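Local coordinates for protein pectinesterase inhibitor (Actinidia chinensis, PDB 1XG2) that inhibits pectin methylesterase by forming a protein-protein complex with it, and may be involved in regulating fruit ripening, at residues E73-N78 against D117-P122; D110-C115 against L134-L139. All blocks are in the same frame, centred on the assembly; numbering follows the deposited sequence.

Overall arrangement
The inhibitor is largely helical, and contacts 1 and 2 sample two neighbouring seams of its four-helix bundle, with centres about 12 Å apart. Both use helix 98-118: contact 1 sets its C-terminal end against helix 66-95, whereas contact 2 sets its preceding turns against helix 127-149. Along the chain the segments alternate, in the order 73-78, 110-115, 117-122 and 134-139, so the two pairings interlock. A disulfide between C75 of contact 1 and C115 of contact 2 ties them covalently. The centre of contact 2 lies about 6 Å from the centre of the chain, that of contact 1 about 17 Å; residues of both meet the bound pectin methylesterase, making helix 98-118 a shared element of bundle and inhibitory surface.

Contact 1. Residues E73-N78 against D117-P122; sequences ETCSEN and DSFEGP
T74 and S118 mark the closest backbone approach of the two segments, with T74 CA and S118 CA 7.5 Å apart. Segment 73-78 is regular helix throughout, while 117-122 leaves the end of helix 98-118 and runs on as loop, so the contact is made where one helix stops beside the flank of another. The meeting is small and carried by two side-chain pairs, with no hydrogen bond between the segments. T74 turns its methyl toward S118: with CG2 anti to the backbone N, that carbon comes to 3.3 Å from S118 OG. The serine hydroxyl is hydrogen-bonded to T114 O one turn back in its own helix, and T74 OG1 is engaged with G70 O and with T78 of the pectinesterase chain, so the polar branch of the threonine has its partners elsewhere.

In the four-helix bundle of this PMEI-family protein, the C75-C115 disulfide joins helices 66-95 and 98-118 just beside this contact, and C75 SG also packs against F119. It approaches F119 CE2 to 3.7 Å. The sulfur sits at the edge of the ring, 82° off its normal, in a sulfur-aromatic contact. The ring also rests on L68 and R71 of helix 66-95. N78 ND2 donates to T74 O at 2.8 Å, nearly straight at 168°, from above the carbonyl plane, and that oxygen also accepts the helical bond from N78 N. The amide is thus folded back on its own helix, and the N78 side chain packs on F80 of the pectinesterase chain.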
loop_
_atom_site.group_PDB
_atom_site.type_symbol
_atom_site.label_atom_id
_atom_site.label_comp_id
_atom_site.label_asym_id
_atom_site.label_seq_id
_atom_site.Cartn_x
_atom_site.Cartn_y
_atom_site.Cartn_z
ATOM N N GLU B 73 12.752 13.339 6.365
ATOM C CA GLU B 73 12.775 13.244 4.910
ATOM C C GLU B 73 11.652 12.327 4.443
ATOM O O GLU B 73 11.018 12.590 3.433
ATOM C CB GLU B 73 14.125 12.775 4.378
ATOM C CG GLU B 73 14.206 12.789 2.846
ATOM C CD GLU B 73 13.969 14.178 2.221
ATOM O OE1 GLU B 73 14.407 15.198 2.811
ATOM O OE2 GLU B 73 13.341 14.264 1.127
ATOM N N THR B 74 11.393 11.276 5.205
ATOM C CA THR B 74 10.288 10.362 4.913
ATOM C C THR B 74 8.960 11.127 5.018
ATOM O O THR B 74 8.091 11.032 4.146
ATOM C CB THR B 74 10.346 9.184 5.900
ATOM O OG1 THR B 74 11.443 8.327 5.561
ATOM C CG2 THR B 74 9.120 8.287 5.807
ATOM N N CYS B 75 8.812 11.910 6.088
ATOM C CA CYS B 75 7.610 12.729 6.277
ATOM C C CYS B 75 7.416 13.662 5.108
ATOM O O CYS B 75 6.320 13.779 4.560
ATOM C CB CYS B 75 7.706 13.521 7.583
ATOM S SG CYS B 75 7.584 12.442 9.014
ATOM N N SER B 76 8.507 14.298 4.698
ATOM C CA SER B 76 8.493 15.229 3.589
ATOM C C SER B 76 8.031 14.568 2.272
ATOM O O SER B 76 7.211 15.124 1.551
ATOM C CB SER B 76 9.893 15.826 3.436
ATOM O OG SER B 76 9.939 16.707 2.348
ATOM N N GLU B 77 8.556 13.385 1.976
ATOM C CA GLU B 77 8.164 12.649 0.757
ATOM C C GLU B 77 6.682 12.268 0.786
ATOM O O GLU B 77 5.973 12.399 -0.210
ATOM C CB GLU B 77 9.042 11.408 0.582
ATOM C CG GLU B 77 10.474 11.758 0.199
ATOM C CD GLU B 77 11.443 10.571 0.213
ATOM O OE1 GLU B 77 12.670 10.813 0.051
ATOM O OE2 GLU B 77 11.003 9.416 0.385
ATOM N N ASN B 78 6.214 11.842 1.951
ATOM C CA ASN B 78 4.817 11.484 2.144
ATOM C C ASN B 78 3.877 12.661 2.002
ATOM O O ASN B 78 2.817 12.535 1.388
ATOM C CB ASN B 78 4.620 10.813 3.498
ATOM C CG ASN B 78 4.941 9.338 3.453
ATOM O OD1 ASN B 78 4.086 8.508 3.121
ATOM N ND2 ASN B 78 6.165 8.997 3.794
ATOM N N ASP B 117 4.024 6.746 11.747
ATOM C CA ASP B 117 4.627 5.420 11.880
ATOM C C ASP B 117 6.163 5.454 11.840
ATOM O O ASP B 117 6.799 4.569 12.398
ATOM C CB ASP B 117 4.194 4.494 10.760
ATOM C CG ASP B 117 2.712 4.147 10.789
ATOM O OD1 ASP B 117 2.044 4.241 11.832
ATOM O OD2 ASP B 117 2.152 3.754 9.760
ATOM N N SER B 118 6.744 6.448 11.173
ATOM C CA SER B 118 8.201 6.550 11.042
ATOM C C SER B 118 8.884 7.024 12.326
ATOM O O SER B 118 10.110 6.932 12.453
ATOM C CB SER B 118 8.568 7.509 9.907
ATOM O OG SER B 118 8.060 7.048 8.662
ATOM N N PHE B 119 8.097 7.543 13.264
ATOM C CA PHE B 119 8.632 8.024 14.540
ATOM C C PHE B 119 8.359 7.034 15.667
ATOM O O PHE B 119 7.862 7.397 16.729
ATOM C CB PHE B 119 8.050 9.394 14.868
ATOM C CG PHE B 119 8.775 10.525 14.209
ATOM C CD1 PHE B 119 9.918 11.046 14.786
ATOM C CD2 PHE B 119 8.320 11.064 13.010
ATOM C CE1 PHE B 119 10.604 12.103 14.193
ATOM C CE2 PHE B 119 9.001 12.111 12.411
ATOM C CZ PHE B 119 10.151 12.634 13.007
ATOM N N GLU B 120 8.718 5.780 15.446
ATOM C CA GLU B 120 8.507 4.762 16.460
ATOM C C GLU B 120 9.802 4.569 17.223
ATOM O O GLU B 120 10.839 4.216 16.655
ATOM C CB GLU B 120 7.965 3.470 15.850
ATOM C CG GLU B 120 6.451 3.559 15.653
ATOM C CD GLU B 120 5.795 2.231 15.340
ATOM O OE1 GLU B 120 5.886 1.292 16.178
ATOM O OE2 GLU B 120 5.168 2.135 14.258
ATOM N N GLY B 121 9.723 4.853 18.521
ATOM C CA GLY B 121 10.884 4.911 19.383
ATOM C C GLY B 121 11.593 6.231 19.166
ATOM O O GLY B 121 11.151 7.042 18.363
ATOM N N PRO B 122 12.676 6.464 19.895
ATOM C CA PRO B 122 13.501 7.659 19.689
ATOM C C PRO B 122 14.219 7.645 18.330
ATOM O O PRO B 122 14.494 6.564 17.817
ATOM C CB PRO B 122 14.520 7.580 20.835
ATOM C CG PRO B 122 14.596 6.122 21.159
ATOM C CD PRO B 122 13.188 5.611 20.986
#

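Contact 2. Residues D110-C115 against L134-L139; sequences DGAGTC and LKLEDL
L136 and E137 reach segment 110-115 through different first torsions. L136 holds CG anti to the backbone N (chi1 -178°), and its CD2 branch meets A112 CB at 3.9 Å. E137 instead has CG anti to the carbonyl carbon and an extended chain beyond it (chi2 178°), which carries the carboxylate across to the backbone of the glycine beside A112. The A112 methyl, directed toward segment 134-139, touches both side chains, E137 CG also lying 3.9 Å from A112 CB. Further out, E137 OE2 lies 3.4 Å from G113 CA, a van der Waals approach to the bare backbone. The other carboxylate oxygen has a long, weak ion pair with R14, while D110 OD1 lies 6.5 Å from E137 OE2, a like charge that would, if anything, probably raise the cost of ionisation.

With A112 and G113 facing L136 and E137, the segment axes approach to 8.3 Å, nearly antiparallel with directions 154° apart. Within segment 110-115, T114 OG1 donates to D110 O at 2.6 Å, and T114 N reaches the same oxygen from the opposite face of its carbonyl plane. That hydroxyl is also bonded to H137 of the pectinesterase chain, while the carboxylate of D110 is held by Q191 and N158 of the same enzyme chain. Segment 110-115 of helix 98-118 therefore turns A112 and G113 to helix 127-149, and D110 and T114 to the enzyme. Within the bundle, Y79 of helix 66-95 packs against both A112 and L136, and L139 of helix 127-149 packs onto I44, A45 and S48 of helix 34-60.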
loop_
_atom_site.group_PDB
_atom_site.type_symbol
_atom_site.label_atom_id
_atom_site.label_comp_id
_atom_site.label_asym_id
_atom_site.label_seq_id
_atom_site.Cartn_x
_atom_site.Cartn_y
_atom_site.Cartn_z
ATOM N N ASP B 110 -2.962 8.716 4.545
ATOM C CA ASP B 110 -1.870 7.819 4.906
ATOM C C ASP B 110 -0.475 8.439 4.794
ATOM O O ASP B 110 0.490 7.874 5.300
ATOM C CB ASP B 110 -1.914 6.574 4.022
ATOM C CG ASP B 110 -3.006 5.603 4.426
ATOM O OD1 ASP B 110 -3.601 5.741 5.528
ATOM O OD2 ASP B 110 -3.308 4.636 3.706
ATOM N N GLY B 111 -0.339 9.548 4.090
ATOM C CA GLY B 111 0.907 10.299 4.127
ATOM C C GLY B 111 1.223 10.763 5.544
ATOM O O GLY B 111 2.352 10.627 6.026
ATOM N N ALA B 112 0.214 11.302 6.221
ATOM C CA ALA B 112 0.374 11.760 7.603
ATOM C C ALA B 112 0.615 10.568 8.533
ATOM O O ALA B 112 1.440 10.628 9.443
ATOM C CB ALA B 112 -0.856 12.531 8.040
ATOM N N GLY B 113 -0.097 9.476 8.289
ATOM C CA GLY B 113 0.033 8.277 9.095
ATOM C C GLY B 113 1.376 7.601 8.938
ATOM O O GLY B 113 1.901 7.003 9.884
ATOM N N THR B 114 1.942 7.693 7.743
ATOM C CA THR B 114 3.254 7.123 7.478
ATOM C C THR B 114 4.335 7.956 8.171
ATOM O O THR B 114 5.310 7.417 8.671
ATOM C CB THR B 114 3.501 7.071 5.975
ATOM O OG1 THR B 114 2.515 6.218 5.357
ATOM C CG2 THR B 114 4.833 6.415 5.671
ATOM N N CYS B 115 4.148 9.273 8.201
ATOM C CA CYS B 115 5.023 10.138 8.994
ATOM C C CYS B 115 4.983 9.675 10.447
ATOM O O CYS B 115 6.031 9.420 11.048
ATOM C CB CYS B 115 4.603 11.593 8.862
ATOM S SG CYS B 115 5.682 12.728 9.761
ATOM N N LEU B 134 -2.139 14.589 12.704
ATOM C CA LEU B 134 -3.494 14.262 13.148
ATOM C C LEU B 134 -4.497 15.179 12.485
ATOM O O LEU B 134 -5.634 14.765 12.188
ATOM C CB LEU B 134 -3.651 14.355 14.669
ATOM C CG LEU B 134 -2.915 13.330 15.522
ATOM C CD1 LEU B 134 -3.303 13.529 16.985
ATOM C CD2 LEU B 134 -3.203 11.908 15.070
ATOM N N LYS B 135 -4.080 16.415 12.234
ATOM C CA LYS B 135 -4.943 17.371 11.564
ATOM C C LYS B 135 -5.188 16.979 10.098
ATOM O O LYS B 135 -6.306 17.042 9.623
ATOM C CB LYS B 135 -4.364 18.778 11.642
ATOM C CG LYS B 135 -5.330 19.843 11.191
ATOM C CD LYS B 135 -4.653 21.185 11.067
ATOM C CE LYS B 135 -5.480 22.333 11.662
ATOM N NZ LYS B 135 -5.282 23.577 10.831
ATOM N N LEU B 136 -4.144 16.579 9.386
ATOM C CA LEU B 136 -4.338 16.175 8.004
ATOM C C LEU B 136 -5.249 14.964 7.963
ATOM O O LEU B 136 -6.087 14.856 7.083
ATOM C CB LEU B 136 -3.019 15.829 7.331
ATOM C CG LEU B 136 -3.170 15.453 5.856
ATOM C CD1 LEU B 136 -3.868 16.561 5.099
ATOM C CD2 LEU B 136 -1.797 15.140 5.244
ATOM N N GLU B 137 -5.060 14.052 8.907
ATOM C CA GLU B 137 -5.874 12.843 8.979
ATOM C C GLU B 137 -7.341 13.214 9.188
ATOM O O GLU B 137 -8.221 12.723 8.476
ATOM C CB GLU B 137 -5.382 11.922 10.096
ATOM C CG GLU B 137 -4.101 11.169 9.776
ATOM C CD GLU B 137 -3.618 10.312 10.932
ATOM O OE1 GLU B 137 -4.176 10.423 12.042
ATOM O OE2 GLU B 137 -2.675 9.526 10.731
ATOM N N ASP B 138 -7.597 14.122 10.126
ATOM C CA ASP B 138 -8.964 14.560 10.437
ATOM C C ASP B 138 -9.607 15.253 9.231
ATOM O O ASP B 138 -10.791 15.047 8.927
ATOM C CB ASP B 138 -8.964 15.480 11.669
ATOM C CG ASP B 138 -8.546 14.760 12.945
ATOM O OD1 ASP B 138 -8.218 15.426 13.970
ATOM O OD2 ASP B 138 -8.512 13.520 13.026
ATOM N N LEU B 139 -8.827 16.077 8.539
ATOM C CA LEU B 139 -9.327 16.827 7.402
ATOM C C LEU B 139 -9.603 15.923 6.216
ATOM O O LEU B 139 -10.604 16.101 5.523
ATOM C CB LEU B 139 -8.333 17.915 6.994
ATOM C CG LEU B 139 -8.221 19.030 8.035
ATOM C CD1 LEU B 139 -7.176 20.064 7.625
ATOM C CD2 LEU B 139 -9.577 19.658 8.294
#